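Local coordinates for probable secreted solute-binding lipoprotein (Streptomyces coelicolor, PDB 3I3V), which probably binds an extracellular solute for uptake across the membrane, as other bacterial solute-binding lipoproteins do, at residues H193-T197 against G198-V202; D31-R34 against E35-G39. All coordinates share one frame; numbering follows the deposited sequence.

Contact 1 of 2, residues H193-T197 against G198-V202; sequences HVYST and GDFGV
The carbonyl of Val194, in the last turn of helix 188-197, receives Gly198 N at 2.8 Å (Gly198 N to Val194 O) and, more weakly, Asp199 N, while Gly198 turns the backbone out of the helix with a positive phi of 75°. Past this turn the chain doubles back along the helix end, and the side chains of Asp199, Phe200 and Val202 settle against it before helix 203-217 starts. Val194 lies in the middle of the packing. Its CG1, anti to the backbone N (chi1 178°), sits over one face of the Phe200 ring, 3.9 Å from the ring centroid and displaced toward the rim, a CH-pi contact; the other branch, CG2, meets Val202 CG2 at 3.7 Å. Phe200 in turn points its edge at the face of Tyr195 in a T-shaped pair, with CZ of Phe200 3.8 Å from CE1 of Tyr195 and the ring planes at 86°. Tyr394 and Leu390 also touch Phe200, and Tyr195 reaches Ala179 and Ile182 of helix 172-182, which makes this cluster part of the packing between helices. On the more exposed flank His193 NE2 donates to Asp199 OD2 over 3.3 Å, using the anti lone pair of the carboxylate with the imidazole and carboxylate planes steeply inclined. Thr197 OG1 hydrogen-bonds back to His193 O at 2.7 Å, approaching above the carbonyl plane from the face opposite to Thr197 N. Two donors thus grip His193 O, and Val194 O is shared by two backbone amides, which satisfies carbonyls at a helix end. The nearby carboxylate of Asp199 would probably stabilise a protonated His193, although the long, bent bond suggests a modest effect.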
ATOM      1  N   HIS C 193     -10.120 -26.223 -56.399  1.00 45.10           N
ATOM      2  CA  HIS C 193     -10.000 -27.492 -57.114  1.00 45.11           C
ATOM      3  C   HIS C 193     -10.245 -27.310 -58.613  1.00 42.95           C
ATOM      4  O   HIS C 193      -9.492 -27.833 -59.438  1.00 42.51           O
ATOM      5  CB  HIS C 193     -10.997 -28.523 -56.554  1.00 46.40           C
ATOM      6  CG  HIS C 193     -11.197 -29.714 -57.444  1.00 47.58           C
ATOM      7  ND1 HIS C 193     -10.171 -30.570 -57.787  1.00 48.30           N
ATOM      8  CD2 HIS C 193     -12.295 -30.167 -58.094  1.00 48.37           C
ATOM      9  CE1 HIS C 193     -10.630 -31.497 -58.611  1.00 48.53           C
ATOM     10  NE2 HIS C 193     -11.916 -31.274 -58.814  1.00 49.43           N
ATOM     11  N   VAL C 194     -11.298 -26.570 -58.958  1.00 40.27           N
ATOM     12  CA  VAL C 194     -11.629 -26.335 -60.362  1.00 38.13           C
ATOM     13  C   VAL C 194     -10.460 -25.737 -61.142  1.00 38.45           C
ATOM     14  O   VAL C 194     -10.045 -26.295 -62.153  1.00 41.01           O
ATOM     15  CB  VAL C 194     -12.861 -25.400 -60.510  1.00 36.02           C
ATOM     16  CG1 VAL C 194     -13.152 -25.139 -61.976  1.00 32.04           C
ATOM     17  CG2 VAL C 194     -14.067 -26.031 -59.860  1.00 35.86           C
ATOM     18  N   TYR C 195      -9.914 -24.619 -60.671  1.00 38.46           N
ATOM     19  CA  TYR C 195      -8.815 -23.969 -61.379  1.00 38.71           C
ATOM     20  C   TYR C 195      -7.443 -24.594 -61.224  1.00 39.00           C
ATOM     21  O   TYR C 195      -6.521 -24.223 -61.940  1.00 38.85           O
ATOM     22  CB  TYR C 195      -8.772 -22.482 -61.016  1.00 37.22           C
ATOM     23  CG  TYR C 195      -9.897 -21.751 -61.684  1.00 36.18           C
ATOM     24  CD1 TYR C 195      -9.785 -21.343 -63.013  1.00 34.19           C
ATOM     25  CD2 TYR C 195     -11.132 -21.605 -61.048  1.00 34.85           C
ATOM     26  CE1 TYR C 195     -10.873 -20.822 -63.695  1.00 33.23           C
ATOM     27  CE2 TYR C 195     -12.228 -21.090 -61.725  1.00 34.87           C
ATOM     28  CZ  TYR C 195     -12.089 -20.706 -63.050  1.00 33.70           C
ATOM     29  OH  TYR C 195     -13.171 -20.246 -63.742  1.00 35.63           O
ATOM     30  N   SER C 196      -7.307 -25.542 -60.300  1.00 40.01           N
ATOM     31  CA  SER C 196      -6.027 -26.228 -60.108  1.00 40.89           C
ATOM     32  C   SER C 196      -5.911 -27.448 -61.023  1.00 40.45           C
ATOM     33  O   SER C 196      -4.850 -27.707 -61.599  1.00 38.54           O
ATOM     34  CB  SER C 196      -5.863 -26.692 -58.655  1.00 41.21           C
ATOM     35  OG  SER C 196      -5.424 -25.633 -57.823  1.00 45.99           O
ATOM     36  N   THR C 197      -7.017 -28.177 -61.157  1.00 40.76           N
ATOM     37  CA  THR C 197      -7.072 -29.404 -61.958  1.00 41.85           C
ATOM     38  C   THR C 197      -7.696 -29.244 -63.347  1.00 41.67           C
ATOM     39  O   THR C 197      -7.542 -30.115 -64.207  1.00 40.24           O
ATOM     40  CB  THR C 197      -7.871 -30.480 -61.210  1.00 41.75           C
ATOM     41  OG1 THR C 197      -9.230 -30.038 -61.057  1.00 42.71           O
ATOM     42  CG2 THR C 197      -7.275 -30.716 -59.826  1.00 39.54           C
ATOM     43  N   GLY C 198      -8.410 -28.139 -63.552  1.00 41.97           N
ATOM     44  CA  GLY C 198      -9.057 -27.894 -64.828  1.00 40.39           C
ATOM     45  C   GLY C 198     -10.285 -28.773 -64.989  1.00 40.07           C
ATOM     46  O   GLY C 198     -10.618 -29.190 -66.095  1.00 39.55           O
ATOM     47  N   ASP C 199     -10.957 -29.050 -63.875  1.00 39.37           N
ATOM     48  CA  ASP C 199     -12.149 -29.891 -63.870  1.00 39.96           C
ATOM     49  C   ASP C 199     -13.418 -29.044 -63.801  1.00 41.00           C
ATOM     50  O   ASP C 199     -13.954 -28.774 -62.722  1.00 41.42           O
ATOM     51  CB  ASP C 199     -12.082 -30.856 -62.685  1.00 40.08           C
ATOM     52  CG  ASP C 199     -13.288 -31.767 -62.597  1.00 40.73           C
ATOM     53  OD1 ASP C 199     -13.822 -32.169 -63.655  1.00 40.43           O
ATOM     54  OD2 ASP C 199     -13.689 -32.095 -61.460  1.00 40.73           O
ATOM     55  N   PHE C 200     -13.900 -28.635 -64.968  1.00 41.00           N
ATOM     56  CA  PHE C 200     -15.092 -27.803 -65.059  1.00 41.57           C
ATOM     57  C   PHE C 200     -16.376 -28.628 -65.140  1.00 43.14           C
ATOM     58  O   PHE C 200     -17.432 -28.121 -65.524  1.00 44.82           O
ATOM     59  CB  PHE C 200     -14.959 -26.871 -66.268  1.00 38.48           C
ATOM     60  CG  PHE C 200     -13.885 -25.837 -66.103  1.00 38.29           C
ATOM     61  CD1 PHE C 200     -14.165 -24.610 -65.500  1.00 37.79           C
ATOM     62  CD2 PHE C 200     -12.574 -26.116 -66.474  1.00 36.59           C
ATOM     63  CE1 PHE C 200     -13.156 -23.684 -65.267  1.00 36.21           C
ATOM     64  CE2 PHE C 200     -11.561 -25.201 -66.246  1.00 36.60           C
ATOM     65  CZ  PHE C 200     -11.853 -23.979 -65.638  1.00 37.01           C
ATOM     66  N   GLY C 201     -16.279 -29.896 -64.755  1.00 42.54           N
ATOM     67  CA  GLY C 201     -17.431 -30.774 -64.791  1.00 42.75           C
ATOM     68  C   GLY C 201     -18.193 -30.811 -63.479  1.00 43.34           C
ATOM     69  O   GLY C 201     -19.359 -31.202 -63.463  1.00 44.74           O
ATOM     70  N   VAL C 202     -17.543 -30.428 -62.381  1.00 43.02           N
ATOM     71  CA  VAL C 202     -18.200 -30.412 -61.080  1.00 42.72           C
ATOM     72  C   VAL C 202     -19.448 -29.550 -61.219  1.00 44.53           C
ATOM     73  O   VAL C 202     -19.416 -28.501 -61.860  1.00 44.88           O
ATOM     74  CB  VAL C 202     -17.273 -29.839 -59.985  1.00 41.63           C
ATOM     75  CG1 VAL C 202     -16.070 -30.754 -59.807  1.00 42.66           C
ATOM     76  CG2 VAL C 202     -16.811 -28.442 -60.359  1.00 41.12           C
TER

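Contact 2 of 2, residues D31-R34 against E35-G39; sequences DRFR and EENPG
The C-terminal turn of helix 23-36, the helix of the beta-alpha-beta unit that links strands 9-14 and 41-46, carries a salt-bridge network in which Arg32 meets both Glu35 and Glu36. Backbone bonds from Glu35 N to Asp31 O (3.1 Å), Glu36 N to Arg32 O and Asn37 N to Phe33 O continue the helix to its end. Arg32 bends at chi2 (-70°), which swings its guanidinium toward the C-terminal end of the helix, between the Glu35 and Glu36 side chains. There NH1 of Arg32 pairs with OE1 of Glu35 at 3.0 Å, at the edge of the guanidinium, and NE of Arg32 pairs with OE2 of Glu36 at 3.0 Å. Both carboxylates are turned steeply against the guanidinium plane, and CG of Glu36 lies over one of its faces. Glu36 OE2 also forms a salt bridge with Arg312. On another side of the helix Phe306 and Phe309 of helix 300-310 meet the Phe33 ring edge-to-face. With a leucine at Arg32, Glu35 and Glu36 would probably lose the cation between them, leaving the Glu35 carboxylate freer to turn. Glu36 is buried near the second subunit, whose Arg32 packs on this Arg32; two arginines sharing its OE2 would be expected to keep the carboxylate ionised.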
ATOM      1  N   ASP C  31      12.940   5.814 -46.146  1.00 36.43           N
ATOM      2  CA  ASP C  31      13.625   7.004 -45.655  1.00 36.75           C
ATOM      3  C   ASP C  31      13.145   7.378 -44.266  1.00 36.68           C
ATOM      4  O   ASP C  31      13.900   7.931 -43.474  1.00 37.07           O
ATOM      5  CB  ASP C  31      13.420   8.161 -46.620  1.00 37.35           C
ATOM      6  CG  ASP C  31      13.886   7.827 -48.015  1.00 41.12           C
ATOM      7  OD1 ASP C  31      14.989   7.249 -48.146  1.00 42.74           O
ATOM      8  OD2 ASP C  31      13.154   8.141 -48.977  1.00 42.33           O
ATOM      9  N   ARG C  32      11.892   7.067 -43.965  1.00 37.33           N
ATOM     10  CA  ARG C  32      11.364   7.362 -42.644  1.00 39.98           C
ATOM     11  C   ARG C  32      12.046   6.386 -41.680  1.00 39.91           C
ATOM     12  O   ARG C  32      12.495   6.778 -40.603  1.00 41.28           O
ATOM     13  CB  ARG C  32       9.839   7.188 -42.618  1.00 40.87           C
ATOM     14  CG  ARG C  32       9.138   7.894 -41.453  1.00 45.91           C
ATOM     15  CD  ARG C  32       9.432   7.245 -40.098  1.00 50.12           C
ATOM     16  NE  ARG C  32       9.052   8.099 -38.966  1.00 54.11           N
ATOM     17  CZ  ARG C  32       9.630   9.265 -38.675  1.00 55.33           C
ATOM     18  NH1 ARG C  32      10.616   9.725 -39.431  1.00 55.78           N
ATOM     19  NH2 ARG C  32       9.230   9.977 -37.629  1.00 55.20           N
ATOM     20  N   PHE C  33      12.130   5.118 -42.082  1.00 39.19           N
ATOM     21  CA  PHE C  33      12.777   4.089 -41.271  1.00 37.55           C
ATOM     22  C   PHE C  33      14.207   4.506 -40.960  1.00 38.34           C
ATOM     23  O   PHE C  33      14.688   4.315 -39.850  1.00 38.05           O
ATOM     24  CB  PHE C  33      12.807   2.753 -42.015  1.00 37.16           C
ATOM     25  CG  PHE C  33      13.578   1.685 -41.301  1.00 30.63           C
ATOM     26  CD1 PHE C  33      12.956   0.868 -40.375  1.00 30.45           C
ATOM     27  CD2 PHE C  33      14.938   1.526 -41.525  1.00 31.92           C
ATOM     28  CE1 PHE C  33      13.678  -0.098 -39.673  1.00 31.70           C
ATOM     29  CE2 PHE C  33      15.670   0.566 -40.827  1.00 31.94           C
ATOM     30  CZ  PHE C  33      15.039  -0.246 -39.900  1.00 29.19           C
ATOM     31  N   ARG C  34      14.896   5.053 -41.955  1.00 39.40           N
ATOM     32  CA  ARG C  34      16.266   5.503 -41.749  1.00 41.68           C
ATOM     33  C   ARG C  34      16.312   6.598 -40.684  1.00 44.26           C
ATOM     34  O   ARG C  34      17.143   6.543 -39.771  1.00 44.52           O
ATOM     35  CB  ARG C  34      16.857   6.024 -43.057  1.00 40.69           C
ATOM     36  CG  ARG C  34      17.467   4.952 -43.942  1.00 37.42           C
ATOM     37  CD  ARG C  34      17.720   5.521 -45.312  1.00 37.75           C
ATOM     38  NE  ARG C  34      18.435   4.610 -46.191  1.00 36.56           N
ATOM     39  CZ  ARG C  34      18.369   4.663 -47.515  1.00 37.04           C
ATOM     40  NH1 ARG C  34      17.611   5.576 -48.104  1.00 34.70           N
ATOM     41  NH2 ARG C  34      19.081   3.820 -48.251  1.00 34.45           N
ATOM     42  N   GLU C  35      15.419   7.583 -40.802  1.00 45.54           N
ATOM     43  CA  GLU C  35      15.354   8.683 -39.838  1.00 46.63           C
ATOM     44  C   GLU C  35      15.173   8.121 -38.439  1.00 46.02           C
ATOM     45  O   GLU C  35      15.717   8.655 -37.473  1.00 47.23           O
ATOM     46  CB  GLU C  35      14.188   9.634 -40.158  1.00 47.54           C
ATOM     47  CG  GLU C  35      14.359  10.455 -41.430  1.00 50.39           C
ATOM     48  CD  GLU C  35      13.176  11.385 -41.705  1.00 52.19           C
ATOM     49  OE1 GLU C  35      12.030  10.904 -41.788  1.00 53.62           O
ATOM     50  OE2 GLU C  35      13.391  12.603 -41.847  1.00 55.69           O
ATOM     51  N   GLU C  36      14.413   7.034 -38.334  1.00 46.31           N
ATOM     52  CA  GLU C  36      14.156   6.399 -37.046  1.00 46.84           C
ATOM     53  C   GLU C  36      15.333   5.604 -36.499  1.00 48.05           C
ATOM     54  O   GLU C  36      15.557   5.572 -35.292  1.00 49.44           O
ATOM     55  CB  GLU C  36      12.938   5.480 -37.132  1.00 45.69           C
ATOM     56  CG  GLU C  36      11.611   6.198 -37.007  1.00 45.76           C
ATOM     57  CD  GLU C  36      10.454   5.238 -36.905  1.00 44.60           C
ATOM     58  OE1 GLU C  36      10.669   4.130 -36.377  1.00 46.76           O
ATOM     59  OE2 GLU C  36       9.334   5.591 -37.336  1.00 44.43           O
ATOM     60  N   ASN C  37      16.078   4.948 -37.381  1.00 50.00           N
ATOM     61  CA  ASN C  37      17.228   4.154 -36.957  1.00 51.12           C
ATOM     62  C   ASN C  37      18.473   4.642 -37.689  1.00 52.61           C
ATOM     63  O   ASN C  37      18.885   4.068 -38.694  1.00 53.27           O
ATOM     64  CB  ASN C  37      16.990   2.676 -37.265  1.00 48.30           C
ATOM     65  CG  ASN C  37      15.550   2.271 -37.070  1.00 45.52           C
ATOM     66  OD1 ASN C  37      14.663   2.739 -37.785  1.00 44.61           O
ATOM     67  ND2 ASN C  37      15.304   1.401 -36.102  1.00 44.30           N
ATOM     68  N   PRO C  38      19.097   5.710 -37.175  1.00 54.45           N
ATOM     69  CA  PRO C  38      20.299   6.285 -37.784  1.00 55.17           C
ATOM     70  C   PRO C  38      21.482   5.322 -37.931  1.00 55.36           C
ATOM     71  O   PRO C  38      22.263   5.432 -38.877  1.00 54.97           O
ATOM     72  CB  PRO C  38      20.611   7.461 -36.867  1.00 55.56           C
ATOM     73  CG  PRO C  38      20.152   6.956 -35.527  1.00 55.87           C
ATOM     74  CD  PRO C  38      18.826   6.326 -35.864  1.00 54.63           C
ATOM     75  N   GLY C  39      21.610   4.375 -37.007  1.00 54.77           N
ATOM     76  CA  GLY C  39      22.718   3.442 -37.077  1.00 56.11           C
ATOM     77  C   GLY C  39      22.498   2.210 -37.938  1.00 57.01           C
ATOM     78  O   GLY C  39      23.300   1.275 -37.893  1.00 57.26           O
TER

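How the contacts relate
Contact 2 comes first along the chain, at the end of helix 23-36, and contact 1 follows much later, between helices 188-197 and 203-217. Their centres lie about 49 Å apart on opposite sides of the chain's centre, with about 37 Å between nearest atoms, and they do not touch. Contact 2 belongs to the region built round the sheet with strands 9-14 and 41-46, whereas contact 1 sits among helices 172-182, 188-197 and 383-392. The two sites therefore probably belong to different lobes of the two-lobed solute-binding fold. Each finishes a helix, but contact 2 abuts a second subunit while no other chain of the assembly touches contact 1, so only the former adjoins a subunit interface.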